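Side-chain contacts in lipoteichoic acid primase (Listeria monocytogenes, PDB 4UOP), which belongs to the sulfatase-like family of metal-dependent enzymes and is modelled here as its extracellular catalytic domain with a bound magnesium ion: residues 71-76 against 84-89; 140-145 against 344-349; 202-207 against 214-219; 220-225 against 254-259; 357-362 against 429-434. All blocks are in the same frame, centred on the assembly; numbering follows the deposited sequence.

Contact 1. Residues 71-76 against 84-89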
# COMPACT_ATOMS: atom_id res chain seq x y z
N ASN B 71 -4.49 -11.02 21.44
CA ASN B 71 -5.43 -10.43 22.42
C ASN B 71 -6.88 -10.91 22.26
O ASN B 71 -7.76 -10.54 23.05
CB ASN B 71 -5.32 -8.91 22.48
CG ASN B 71 -5.74 -8.20 21.21
OD1 ASN B 71 -6.38 -8.76 20.32
ND2 ASN B 71 -5.40 -6.93 21.13
N LEU B 72 -7.12 -11.74 21.25
CA LEU B 72 -8.41 -12.45 21.15
C LEU B 72 -8.21 -13.97 21.10
O LEU B 72 -8.91 -14.67 20.39
CB LEU B 72 -9.18 -11.95 19.93
CG LEU B 72 -9.55 -10.46 19.97
CD1 LEU B 72 -10.13 -10.02 18.64
CD2 LEU B 72 -10.55 -10.16 21.09
N THR B 73 -7.23 -14.46 21.83
CA THR B 73 -7.06 -15.88 22.07
C THR B 73 -7.04 -16.08 23.57
O THR B 73 -6.88 -15.12 24.33
CB THR B 73 -5.77 -16.44 21.46
OG1 THR B 73 -4.64 -15.84 22.11
CG2 THR B 73 -5.71 -16.19 19.96
N ASN B 74 -7.23 -17.32 24.00
CA ASN B 74 -7.33 -17.63 25.43
C ASN B 74 -8.39 -16.78 26.12
O ASN B 74 -8.19 -16.23 27.21
CB ASN B 74 -5.95 -17.51 26.12
CG ASN B 74 -5.76 -18.54 27.22
OD1 ASN B 74 -6.72 -18.94 27.88
ND2 ASN B 74 -4.52 -18.99 27.41
N VAL B 75 -9.53 -16.66 25.44
CA VAL B 75 -10.68 -15.90 25.90
C VAL B 75 -11.79 -16.89 26.21
O VAL B 75 -11.91 -17.92 25.55
CB VAL B 75 -11.13 -14.90 24.79
CG1 VAL B 75 -12.59 -14.52 24.92
CG2 VAL B 75 -10.24 -13.66 24.82
N LYS B 76 -12.59 -16.59 27.24
CA LYS B 76 -13.78 -17.38 27.55
C LYS B 76 -15.01 -16.48 27.45
O LYS B 76 -15.01 -15.37 27.97
CB LYS B 76 -13.70 -17.94 28.97
CG LYS B 76 -12.81 -19.15 29.12
CD LYS B 76 -12.80 -19.63 30.56
CE LYS B 76 -11.94 -20.86 30.72
NZ LYS B 76 -12.47 -22.03 29.97
N PRO B 84 -9.55 -23.33 22.84
CA PRO B 84 -9.04 -24.37 23.73
C PRO B 84 -7.84 -25.16 23.19
O PRO B 84 -7.00 -25.56 23.98
CB PRO B 84 -10.25 -25.28 23.96
CG PRO B 84 -11.13 -25.04 22.78
CD PRO B 84 -10.92 -23.61 22.39
N THR B 85 -7.74 -25.37 21.88
CA THR B 85 -6.55 -26.06 21.30
C THR B 85 -5.30 -25.26 21.61
O THR B 85 -4.32 -25.82 22.11
CB THR B 85 -6.68 -26.28 19.78
OG1 THR B 85 -7.80 -27.12 19.51
CG2 THR B 85 -5.43 -26.96 19.19
N LEU B 86 -5.30 -23.96 21.33
CA LEU B 86 -4.11 -23.13 21.57
C LEU B 86 -3.83 -23.02 23.06
O LEU B 86 -2.69 -23.07 23.47
CB LEU B 86 -4.27 -21.73 20.96
CG LEU B 86 -4.39 -21.63 19.44
CD1 LEU B 86 -4.34 -20.16 19.00
CD2 LEU B 86 -3.34 -22.45 18.73
N ASP B 87 -4.88 -22.91 23.86
CA ASP B 87 -4.70 -22.81 25.32
C ASP B 87 -4.03 -24.07 25.87
O ASP B 87 -3.13 -23.97 26.69
CB ASP B 87 -6.04 -22.58 26.02
CG ASP B 87 -6.78 -21.34 25.51
OD1 ASP B 87 -6.17 -20.47 24.81
OD2 ASP B 87 -7.98 -21.22 25.81
N GLY B 88 -4.45 -25.24 25.39
CA GLY B 88 -3.88 -26.52 25.78
C GLY B 88 -2.42 -26.68 25.36
O GLY B 88 -1.63 -27.29 26.08
N LEU B 89 -2.05 -26.12 24.22
CA LEU B 89 -0.65 -26.19 23.75
C LEU B 89 0.34 -25.43 24.62
O LEU B 89 1.54 -25.73 24.59
CB LEU B 89 -0.52 -25.64 22.33
CG LEU B 89 -1.07 -26.50 21.20
CD1 LEU B 89 -1.02 -25.69 19.91
CD2 LEU B 89 -0.30 -27.80 21.06
O HOH W 1 -9.76 -19.63 24.58
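Each oxygen of the D87 carboxylate has a partner. Its OD2 accepts a hydrogen bond from a water, D87 OD2 to water 1 being 2.7 Å, and the same water donates to V75 O at 2.9 Å, so a single molecule bridges the helix 84-89 to the loop 71-76. The other oxygen, OD1, is held by T83, just before the helix.

The side chain of N74 lies over this carboxylate without bonding to it. The amide and carboxylate planes are only 18° apart and stacked, with N74 CG 3.1 Å from D87 OD1. Nearby, N74 OD1 comes within 3.3 Å of D87 OD2, but both are acceptors and this approach is no bond. N74 ND2 is bonded to Q90 OE1, beyond the helix segment, and separately the backbone N of N74 to T83 OG1. A positive phi at N74 (53°) bends the chain here.

Beside the polar pair the touch is thin and apolar: T73 CG2 meets L86 CD1 at 4.3 Å, while T73 OG1 turns back to R70 O and L86 rests on F320.

The chemistry is therefore indirect. No hydrogen bond joins the two segments directly; the water bridges them, while the bonds to T83 and Q90 probably hold the stacked groups in place. The amine K76 NZ, 6.2 Å from D87 OD2, is too far for a salt bridge, but its field would probably favour the ionised carboxylate.

Contact 2. Residues 140-145 against 344-349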
# COMPACT_ATOMS: atom_id res chain seq x y z
N PRO B 140 11.93 -23.04 2.11
CA PRO B 140 11.72 -24.29 1.35
C PRO B 140 12.89 -24.65 0.43
O PRO B 140 13.22 -25.82 0.28
CB PRO B 140 10.44 -24.02 0.55
CG PRO B 140 10.19 -22.56 0.65
CD PRO B 140 10.82 -22.10 1.92
N ARG B 141 13.53 -23.65 -0.17
CA ARG B 141 14.67 -23.91 -1.03
C ARG B 141 15.83 -24.50 -0.23
O ARG B 141 16.41 -25.51 -0.62
CB ARG B 141 15.10 -22.63 -1.75
CG ARG B 141 16.21 -22.84 -2.76
CD ARG B 141 16.58 -21.53 -3.47
NE ARG B 141 15.42 -20.90 -4.11
CZ ARG B 141 14.88 -21.30 -5.26
NH1 ARG B 141 15.37 -22.33 -5.95
NH2 ARG B 141 13.83 -20.65 -5.74
N LEU B 142 16.14 -23.91 0.92
CA LEU B 142 17.20 -24.41 1.77
C LEU B 142 16.88 -25.81 2.29
O LEU B 142 17.75 -26.67 2.35
CB LEU B 142 17.47 -23.46 2.93
CG LEU B 142 18.60 -23.82 3.89
CD1 LEU B 142 19.90 -24.06 3.15
CD2 LEU B 142 18.76 -22.71 4.91
N LEU B 143 15.63 -26.06 2.69
CA LEU B 143 15.26 -27.38 3.16
C LEU B 143 15.34 -28.43 2.05
O LEU B 143 15.73 -29.57 2.30
CB LEU B 143 13.87 -27.37 3.81
CG LEU B 143 13.81 -26.65 5.16
CD1 LEU B 143 12.37 -26.59 5.65
CD2 LEU B 143 14.72 -27.31 6.19
N GLY B 144 15.03 -28.02 0.82
CA GLY B 144 15.13 -28.89 -0.33
C GLY B 144 16.56 -29.36 -0.60
O GLY B 144 16.75 -30.42 -1.18
N LYS B 145 17.55 -28.57 -0.18
CA LYS B 145 18.96 -28.96 -0.26
C LYS B 145 19.42 -29.81 0.92
O LYS B 145 20.57 -30.24 0.98
CB LYS B 145 19.85 -27.71 -0.36
CG LYS B 145 19.66 -26.91 -1.63
CD LYS B 145 19.87 -27.76 -2.86
CE LYS B 145 19.80 -26.96 -4.15
NZ LYS B 145 20.21 -27.80 -5.31
N THR B 344 14.92 -19.18 13.22
CA THR B 344 14.61 -19.90 14.44
C THR B 344 14.47 -21.41 14.13
O THR B 344 15.02 -22.27 14.84
CB THR B 344 13.32 -19.34 15.09
OG1 THR B 344 13.50 -17.95 15.41
CG2 THR B 344 12.95 -20.08 16.38
N VAL B 345 13.73 -21.73 13.07
CA VAL B 345 13.49 -23.10 12.71
C VAL B 345 14.75 -23.79 12.16
O VAL B 345 15.02 -24.94 12.50
CB VAL B 345 12.33 -23.20 11.70
CG1 VAL B 345 12.22 -24.62 11.12
CG2 VAL B 345 11.04 -22.81 12.40
N MET B 346 15.53 -23.09 11.35
CA MET B 346 16.74 -23.68 10.78
C MET B 346 17.69 -24.09 11.91
O MET B 346 18.33 -25.15 11.83
CB MET B 346 17.44 -22.72 9.82
CG MET B 346 16.66 -22.37 8.56
SD MET B 346 16.08 -23.78 7.56
CE MET B 346 14.48 -24.10 8.30
N ASN B 347 17.78 -23.28 12.97
CA ASN B 347 18.60 -23.66 14.12
C ASN B 347 18.12 -24.97 14.77
O ASN B 347 18.92 -25.88 15.04
CB ASN B 347 18.66 -22.52 15.14
CG ASN B 347 19.43 -22.91 16.39
OD1 ASN B 347 20.65 -23.06 16.36
ND2 ASN B 347 18.72 -23.08 17.49
N LEU B 348 16.82 -25.09 15.02
CA LEU B 348 16.28 -26.31 15.60
C LEU B 348 16.55 -27.55 14.73
O LEU B 348 16.84 -28.64 15.24
CB LEU B 348 14.77 -26.17 15.85
CG LEU B 348 14.39 -25.18 16.93
CD1 LEU B 348 12.88 -24.95 16.93
CD2 LEU B 348 14.83 -25.68 18.30
N LEU B 349 16.45 -27.37 13.41
CA LEU B 349 16.64 -28.47 12.47
C LEU B 349 18.13 -28.78 12.22
O LEU B 349 18.43 -29.70 11.50
CB LEU B 349 15.94 -28.15 11.15
CG LEU B 349 14.40 -28.12 11.21
CD1 LEU B 349 13.83 -27.68 9.86
CD2 LEU B 349 13.81 -29.45 11.62
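M346 and L143, with L142 beside them, carry a helix-to-helix contact on one face of the central mixed sheet of the sulfatase-like alpha/beta fold. Helix 139-144 and helix 341-348 lie next to each other there: L143 also packs on L60 and Y215, V345 on L60 and V280, and L349 on V278, so strands 59-65, 214-219 and 277-283 form a common floor.

The backbones stay well apart, the nearest CA atoms being those of L143 and M346 at 8.6 Å, and the side chains have to span that gap. M346 does so with a folded chain. CG leaves anti to the carbonyl carbon, and bends at chi2 (-55°) and chi3 (89°) double the thioether back, which sets both SD and CE against the leucines. The sulfur lies between two CD2 methyls, M346 SD being 3.9 Å from that of L142 and 4.0 Å from that of L143. L142 and M346 run past each other in opposite directions. L142 reaches this place because its CG stands anti to the backbone N (chi1 -178°), unlike that of L143.

The methyl end adds a second touch on L143, whose CG lies 4.1 Å from M346 CE; the two side chains run obliquely to one another. Everything in the contact is apolar, with no hydrogen bond between the segments, so its cohesion probably rests on apolar burial; L142 is the partly exposed member.

One methyl does double duty: L143 CD2 sits 3.8 Å from M346 CE and likewise 3.8 Å from CD1 of L349, whose side chain lies at about a right angle to that of L143.

Contact 3. Residues 202-207 against 214-219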
# COMPACT_ATOMS: atom_id res chain seq x y z
N PRO B 202 -3.28 -37.29 4.65
CA PRO B 202 -2.85 -38.54 4.01
C PRO B 202 -1.57 -38.38 3.19
O PRO B 202 -0.81 -39.32 3.06
CB PRO B 202 -4.04 -38.89 3.11
CG PRO B 202 -5.21 -38.25 3.76
CD PRO B 202 -4.70 -36.98 4.38
N ILE B 203 -1.35 -37.19 2.65
CA ILE B 203 -0.14 -36.92 1.89
C ILE B 203 1.06 -36.95 2.83
O ILE B 203 2.08 -37.56 2.49
CB ILE B 203 -0.22 -35.55 1.18
CG1 ILE B 203 -1.29 -35.63 0.08
CG2 ILE B 203 1.13 -35.18 0.58
CD1 ILE B 203 -1.76 -34.28 -0.38
N LEU B 204 0.93 -36.33 4.00
CA LEU B 204 1.98 -36.31 5.01
C LEU B 204 2.24 -37.71 5.57
O LEU B 204 3.38 -38.09 5.78
CB LEU B 204 1.64 -35.36 6.16
CG LEU B 204 1.18 -33.94 5.80
CD1 LEU B 204 1.10 -33.05 7.03
CD2 LEU B 204 2.06 -33.33 4.73
N GLU B 205 1.16 -38.46 5.81
CA GLU B 205 1.26 -39.82 6.33
C GLU B 205 2.03 -40.74 5.39
O GLU B 205 2.83 -41.56 5.83
CB GLU B 205 -0.14 -40.39 6.60
CG GLU B 205 -0.14 -41.70 7.37
CD GLU B 205 -1.54 -42.16 7.76
OE1 GLU B 205 -2.45 -42.06 6.91
OE2 GLU B 205 -1.72 -42.60 8.91
N GLU B 206 1.83 -40.59 4.08
CA GLU B 206 2.56 -41.43 3.14
C GLU B 206 4.03 -41.05 3.04
O GLU B 206 4.88 -41.93 2.89
CB GLU B 206 1.89 -41.45 1.77
CG GLU B 206 0.61 -42.30 1.78
CD GLU B 206 0.74 -43.62 2.57
OE1 GLU B 206 1.44 -44.54 2.08
OE2 GLU B 206 0.13 -43.75 3.66
N GLN B 207 4.35 -39.76 3.17
CA GLN B 207 5.75 -39.36 3.20
C GLN B 207 6.43 -39.88 4.46
O GLN B 207 7.56 -40.37 4.42
CB GLN B 207 5.86 -37.83 3.14
CG GLN B 207 5.56 -37.27 1.77
CD GLN B 207 5.56 -35.75 1.78
OE1 GLN B 207 4.83 -35.12 2.55
NE2 GLN B 207 6.40 -35.16 0.94
N PHE B 214 9.83 -34.18 5.21
CA PHE B 214 8.99 -33.21 4.51
C PHE B 214 8.84 -31.92 5.31
O PHE B 214 8.94 -31.92 6.55
CB PHE B 214 7.61 -33.82 4.18
CG PHE B 214 6.80 -34.20 5.39
CD1 PHE B 214 6.01 -33.28 6.04
CD2 PHE B 214 6.85 -35.50 5.89
CE1 PHE B 214 5.26 -33.64 7.15
CE2 PHE B 214 6.12 -35.86 7.00
CZ PHE B 214 5.32 -34.93 7.64
N TYR B 215 8.64 -30.84 4.57
CA TYR B 215 8.16 -29.58 5.10
C TYR B 215 6.81 -29.33 4.46
O TYR B 215 6.71 -29.25 3.22
CB TYR B 215 9.15 -28.45 4.78
CG TYR B 215 8.62 -27.03 4.88
CD1 TYR B 215 7.68 -26.67 5.85
CD2 TYR B 215 9.09 -26.03 4.02
CE1 TYR B 215 7.20 -25.36 5.94
CE2 TYR B 215 8.63 -24.73 4.12
CZ TYR B 215 7.67 -24.40 5.06
OH TYR B 215 7.20 -23.11 5.14
N ALA B 216 5.77 -29.24 5.28
CA ALA B 216 4.43 -28.88 4.82
C ALA B 216 4.01 -27.55 5.44
O ALA B 216 4.08 -27.38 6.67
CB ALA B 216 3.46 -29.98 5.20
N GLN B 217 3.61 -26.60 4.60
CA GLN B 217 3.06 -25.31 5.03
C GLN B 217 1.57 -25.29 4.70
O GLN B 217 1.21 -25.45 3.55
CB GLN B 217 3.74 -24.16 4.31
CG GLN B 217 3.19 -22.80 4.65
CD GLN B 217 3.84 -22.13 5.84
OE1 GLN B 217 4.98 -22.45 6.21
NE2 GLN B 217 3.15 -21.15 6.41
N LEU B 218 0.73 -25.14 5.72
CA LEU B 218 -0.71 -25.10 5.54
C LEU B 218 -1.20 -23.70 5.87
O LEU B 218 -0.82 -23.12 6.89
CB LEU B 218 -1.40 -26.13 6.45
CG LEU B 218 -1.12 -27.60 6.13
CD1 LEU B 218 0.17 -28.07 6.76
CD2 LEU B 218 -2.25 -28.49 6.64
N ILE B 219 -2.05 -23.14 5.00
CA ILE B 219 -2.57 -21.81 5.16
C ILE B 219 -4.08 -21.97 5.38
O ILE B 219 -4.74 -22.36 4.50
CB ILE B 219 -2.33 -20.95 3.90
CG1 ILE B 219 -0.88 -21.07 3.46
CG2 ILE B 219 -2.65 -19.50 4.14
CD1 ILE B 219 0.04 -20.47 4.44
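F214, at the start of strand 214-219, meets L204 and Q207 of helix 193-209 with almost every atom of its side chain. The CB begins against the amide of Q207, with F214 CB 3.5 Å from Q207 OE1. From there chi1 of 63° sets CG between the backbone N and the carbonyl carbon, swinging the ring toward the helix. The amide of Q207 stays with it: its plane is 17° from that of the ring, though OE1 itself approaches obliquely.

Further out the two sides of the ring part company. On one, F214 CD2 touches Q207 CB at 3.7 Å, and then F214 CE2 lies 3.7 Å from the backbone carbonyl L204 O. On the other, F214 CE1 is 4.0 Å from L204 CD2. The tip, F214 CZ, ends 4.0 Å from L204 CB, with L204 CA over one face of the ring.

L204 is shared, since its CD2 goes on past the phenylalanine to A216 CB at 3.7 Å, two residues along the strand on the same face. Y215 points to the opposite face, where its hydroxyl donates to Q217 OE1 and its ring packs on M139.

Over these short segments the helix and strand axes pass 9.9 Å apart and run at 170°, nearly antiparallel. That is the geometry of a helix folded back on a sheet strand: helix 193-209 returns the chain to parallel strand 214-219, between strands 59-65 and 149-153, as in the layered alpha/beta core of sulfatase-like enzymes.

Contact 4. Residues 220-225 against 254-259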
# COMPACT_ATOMS: atom_id res chain seq x y z
N SER B 220 -4.56 -21.65 6.57
CA SER B 220 -5.98 -21.76 6.91
C SER B 220 -6.79 -20.65 6.29
O SER B 220 -6.22 -19.72 5.80
CB SER B 220 -6.19 -21.81 8.41
OG SER B 220 -6.21 -20.55 8.92
N VAL B 221 -8.12 -20.79 6.23
CA VAL B 221 -8.91 -19.77 5.60
C VAL B 221 -10.29 -19.53 6.20
O VAL B 221 -10.85 -18.56 5.93
CB VAL B 221 -8.99 -19.97 4.08
CG1 VAL B 221 -10.04 -20.97 3.75
CG2 VAL B 221 -9.27 -18.68 3.36
N SER B 222 -10.78 -20.47 6.98
CA SER B 222 -12.16 -20.40 7.44
C SER B 222 -12.43 -19.19 8.35
O SER B 222 -13.55 -18.77 8.48
CB SER B 222 -12.60 -21.70 8.11
OG SER B 222 -12.67 -22.72 7.18
N SER B 223 -11.40 -18.73 9.02
CA SER B 223 -11.53 -17.55 9.87
C SER B 223 -11.18 -16.23 9.15
O SER B 223 -10.90 -15.21 9.80
CB SER B 223 -10.75 -17.74 11.17
OG SER B 223 -9.41 -18.17 10.90
N HIS B 224 -11.23 -16.23 7.81
CA HIS B 224 -11.11 -14.99 7.03
C HIS B 224 -12.42 -14.21 7.18
O HIS B 224 -13.50 -14.82 7.30
CB HIS B 224 -10.89 -15.30 5.54
CG HIS B 224 -10.27 -14.19 4.76
ND1 HIS B 224 -10.96 -13.08 4.33
CD2 HIS B 224 -8.99 -14.02 4.33
CE1 HIS B 224 -10.15 -12.28 3.65
NE2 HIS B 224 -8.95 -12.83 3.64
N MET B 225 -12.33 -12.88 7.14
CA MET B 225 -13.51 -12.01 7.15
C MET B 225 -14.32 -12.30 5.87
O MET B 225 -13.72 -12.62 4.84
CB MET B 225 -13.05 -10.55 7.20
CG MET B 225 -14.10 -9.50 7.52
SD MET B 225 -13.50 -7.80 7.31
CE MET B 225 -12.54 -7.52 8.78
N VAL B 254 -13.09 -18.23 14.67
CA VAL B 254 -11.83 -18.59 15.33
C VAL B 254 -12.00 -19.89 16.12
O VAL B 254 -11.13 -20.75 16.10
CB VAL B 254 -11.34 -17.44 16.22
CG1 VAL B 254 -10.26 -17.91 17.18
CG2 VAL B 254 -10.84 -16.30 15.35
N HIS B 255 -13.15 -20.06 16.78
CA HIS B 255 -13.42 -21.27 17.52
C HIS B 255 -13.48 -22.47 16.59
O HIS B 255 -12.96 -23.52 16.90
CB HIS B 255 -14.72 -21.15 18.32
CG HIS B 255 -15.05 -22.37 19.10
ND1 HIS B 255 -14.41 -22.71 20.27
CD2 HIS B 255 -15.94 -23.37 18.86
CE1 HIS B 255 -14.91 -23.84 20.73
NE2 HIS B 255 -15.83 -24.26 19.89
N TYR B 256 -14.15 -22.32 15.44
CA TYR B 256 -14.20 -23.37 14.45
C TYR B 256 -12.77 -23.72 13.96
O TYR B 256 -12.39 -24.89 13.91
CB TYR B 256 -15.08 -22.97 13.27
CG TYR B 256 -14.96 -23.92 12.13
CD1 TYR B 256 -15.66 -25.13 12.12
CD2 TYR B 256 -14.07 -23.67 11.06
CE1 TYR B 256 -15.51 -26.03 11.08
CE2 TYR B 256 -13.92 -24.56 10.02
CZ TYR B 256 -14.64 -25.74 10.03
OH TYR B 256 -14.47 -26.63 9.00
N ALA B 257 -12.02 -22.70 13.60
CA ALA B 257 -10.67 -22.90 13.09
C ALA B 257 -9.78 -23.60 14.14
O ALA B 257 -9.03 -24.52 13.81
CB ALA B 257 -10.07 -21.58 12.66
N ASP B 258 -9.88 -23.17 15.39
CA ASP B 258 -9.14 -23.78 16.50
C ASP B 258 -9.57 -25.24 16.73
O ASP B 258 -8.74 -26.12 16.98
CB ASP B 258 -9.29 -22.93 17.76
CG ASP B 258 -8.68 -23.57 18.99
OD1 ASP B 258 -9.33 -24.46 19.62
OD2 ASP B 258 -7.55 -23.15 19.36
N LYS B 259 -10.87 -25.50 16.64
CA LYS B 259 -11.36 -26.88 16.74
C LYS B 259 -10.75 -27.80 15.68
O LYS B 259 -10.30 -28.90 15.98
CB LYS B 259 -12.88 -26.91 16.63
CG LYS B 259 -13.48 -28.30 16.75
CD LYS B 259 -14.99 -28.17 16.89
CE LYS B 259 -15.69 -29.52 16.98
NZ LYS B 259 -16.24 -29.88 15.65
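S222 meets the ring of Y256 at its edge: S222 OG stands near the ring plane, 3.6 Å from Y256 CE2, with S222 CB close behind at 3.7 Å from the same carbon. The tyrosine reaches it because its CG is anti to the backbone N (chi1 170°), which sends the ring toward the loop. The serine hydroxyl, beside its own backbone N, accepts a hydrogen bond from D193 N; its approach to the ring edge is a packing contact.

S223 differs. At chi1 50° its OG sits between the backbone N and carbonyl carbon, 3.9 Å from A257 CB, and bonds to E66 O. E66 is a magnesium ligand, and the S223 side chain is about 8 Å from the ion, making this a second-shell bond. S223 CB also lies 4.4 Å from V254 CG2.

A type I turn, V221 to H224, presents both serines to the helix. H224 ND1 donates to M225 O at 2.8 Å, in the imidazole plane and almost straight (179°), fixing the ring.

The loop thus leaves strand 214-219, passes strand 59-65 and the start of helix 193-209, and leans on helix 246-271; beyond it, H224 and M225 pack on D244 and K243 of the second subunit.

Contact 5. Residues 357-362 against 429-434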
# COMPACT_ATOMS: atom_id res chain seq x y z
N ILE B 357 21.28 -14.50 3.09
CA ILE B 357 20.90 -13.28 3.77
C ILE B 357 19.55 -13.51 4.45
O ILE B 357 18.61 -14.01 3.82
CB ILE B 357 20.86 -12.10 2.78
CG1 ILE B 357 22.30 -11.73 2.39
CG2 ILE B 357 20.17 -10.90 3.40
CD1 ILE B 357 22.43 -10.99 1.08
N MET B 358 19.49 -13.23 5.75
CA MET B 358 18.24 -13.31 6.52
C MET B 358 18.13 -12.03 7.34
O MET B 358 19.07 -11.66 8.06
CB MET B 358 18.24 -14.54 7.44
CG MET B 358 18.18 -15.90 6.71
SD MET B 358 17.98 -17.30 7.85
CE MET B 358 19.47 -17.18 8.87
N PHE B 359 16.99 -11.34 7.23
CA PHE B 359 16.77 -10.13 8.01
C PHE B 359 16.17 -10.46 9.37
O PHE B 359 16.20 -9.63 10.27
CB PHE B 359 15.90 -9.15 7.24
CG PHE B 359 16.62 -8.54 6.08
CD1 PHE B 359 16.75 -9.24 4.89
CD2 PHE B 359 17.26 -7.32 6.22
CE1 PHE B 359 17.47 -8.69 3.83
CE2 PHE B 359 17.97 -6.77 5.16
CZ PHE B 359 18.08 -7.46 3.97
N GLY B 360 15.64 -11.66 9.51
CA GLY B 360 15.18 -12.15 10.80
C GLY B 360 16.32 -12.67 11.65
O GLY B 360 17.46 -12.80 11.16
N THR B 361 15.99 -12.99 12.89
CA THR B 361 16.92 -13.45 13.90
C THR B 361 16.38 -14.72 14.58
O THR B 361 15.18 -14.87 14.77
CB THR B 361 17.11 -12.34 14.97
OG1 THR B 361 17.54 -11.14 14.32
CG2 THR B 361 18.12 -12.73 16.02
N ASP B 362 17.29 -15.61 14.96
CA ASP B 362 16.96 -16.79 15.74
C ASP B 362 16.49 -16.33 17.12
O ASP B 362 17.28 -15.92 17.97
CB ASP B 362 18.17 -17.71 15.82
CG ASP B 362 17.96 -18.91 16.72
OD1 ASP B 362 16.86 -19.12 17.28
OD2 ASP B 362 18.94 -19.68 16.87
N ASP B 429 14.75 -4.09 0.76
CA ASP B 429 14.14 -3.70 -0.52
C ASP B 429 15.15 -3.82 -1.66
O ASP B 429 14.83 -4.32 -2.73
CB ASP B 429 13.57 -2.28 -0.46
CG ASP B 429 12.37 -2.14 0.49
OD1 ASP B 429 11.81 -3.17 0.94
OD2 ASP B 429 12.02 -0.99 0.82
N SER B 430 16.38 -3.36 -1.42
CA SER B 430 17.42 -3.41 -2.47
C SER B 430 17.82 -4.85 -2.79
O SER B 430 17.95 -5.23 -3.97
CB SER B 430 18.64 -2.59 -2.02
OG SER B 430 19.76 -2.84 -2.86
N TYR B 431 18.02 -5.64 -1.75
CA TYR B 431 18.37 -7.05 -1.92
C TYR B 431 17.32 -7.81 -2.73
O TYR B 431 17.65 -8.55 -3.67
CB TYR B 431 18.55 -7.68 -0.54
CG TYR B 431 18.58 -9.18 -0.55
CD1 TYR B 431 19.68 -9.87 -1.05
CD2 TYR B 431 17.50 -9.91 -0.09
CE1 TYR B 431 19.70 -11.26 -1.07
CE2 TYR B 431 17.51 -11.29 -0.11
CZ TYR B 431 18.61 -11.96 -0.60
OH TYR B 431 18.60 -13.33 -0.61
N VAL B 432 16.05 -7.63 -2.37
CA VAL B 432 14.96 -8.32 -3.06
C VAL B 432 14.86 -7.85 -4.50
O VAL B 432 14.65 -8.65 -5.41
CB VAL B 432 13.61 -8.10 -2.35
CG1 VAL B 432 12.47 -8.62 -3.21
CG2 VAL B 432 13.59 -8.77 -0.99
N ASN B 433 15.03 -6.55 -4.71
CA ASN B 433 14.96 -5.99 -6.06
C ASN B 433 16.07 -6.49 -6.99
O ASN B 433 15.88 -6.58 -8.19
CB ASN B 433 14.95 -4.46 -6.02
CG ASN B 433 14.30 -3.86 -7.24
OD1 ASN B 433 13.15 -4.17 -7.56
ND2 ASN B 433 15.03 -3.00 -7.95
N ASN B 434 17.22 -6.82 -6.42
CA ASN B 434 18.36 -7.33 -7.19
C ASN B 434 18.41 -8.86 -7.38
O ASN B 434 19.37 -9.37 -7.94
CB ASN B 434 19.67 -6.85 -6.55
CG ASN B 434 19.86 -5.35 -6.67
OD1 ASN B 434 19.44 -4.74 -7.66
ND2 ASN B 434 20.50 -4.75 -5.68
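I357 lies over the face of the Y431 ring in a CH-pi contact that fastens the end of the long C-terminal helix 412-433 to the loop following helix 341-348 of the sulfatase-like core. The methyl is well centred, though not especially close: I357 CG2 is 4.3 Å from the ring centroid and only 4° off the ring normal. That position follows from the isoleucine's first torsion, which puts CG2 anti to the backbone N and leaves CG1 beside it. The branch point, I357 CB, is 4.1 Å from Y431 CZ, and the longer branch runs on through CG1. This is the tight half.

The other half is looser but still buried. F359 offers an edge to the tyrosine, with F359 CE1 4.1 Å from Y431 CD2. F359 is occupied chiefly elsewhere, packing on L424, Y427 and S428 of the same helix and on V37 of helix 34-41. The solvent side is a separate place, the C-terminal end of the helix, where N433 and N434 are exposed; Y431 itself is only partly buried.

No hydrogen bond links the segments. Each is tied elsewhere by polar bonds: D429 OD2 forms a salt bridge with R374, just after the first strand of the C-terminal antiparallel sheet, and F359 O is bonded by K41 NZ.

The shortest approach in the contact comes from the outer methyl of the isoleucine, I357 CD1, which lies 3.5 Å from Y431 CE1.

In the fold
Along the chain, contact 1 closes first, a short loop with seven residues between its segments. Contact 2 then spans 198 residues, and within that span lie contact 3, another short closure, and contact 4, which closes a longer loop from strand 214-219 to helix 246-271. Contact 5 follows after contact 2, so none cross. Contact 1 abuts contact 4, helix 84-89 docking on helix 246-271, where T85 OG1 lies 2.9 Å from D258 O. Contacts 2 and 3 use opposite faces of strand 214-219, and meet through P140 and Y215. Contact 5 is joined to contact 2 at T344 and N347, linking the C-terminal helix to the core.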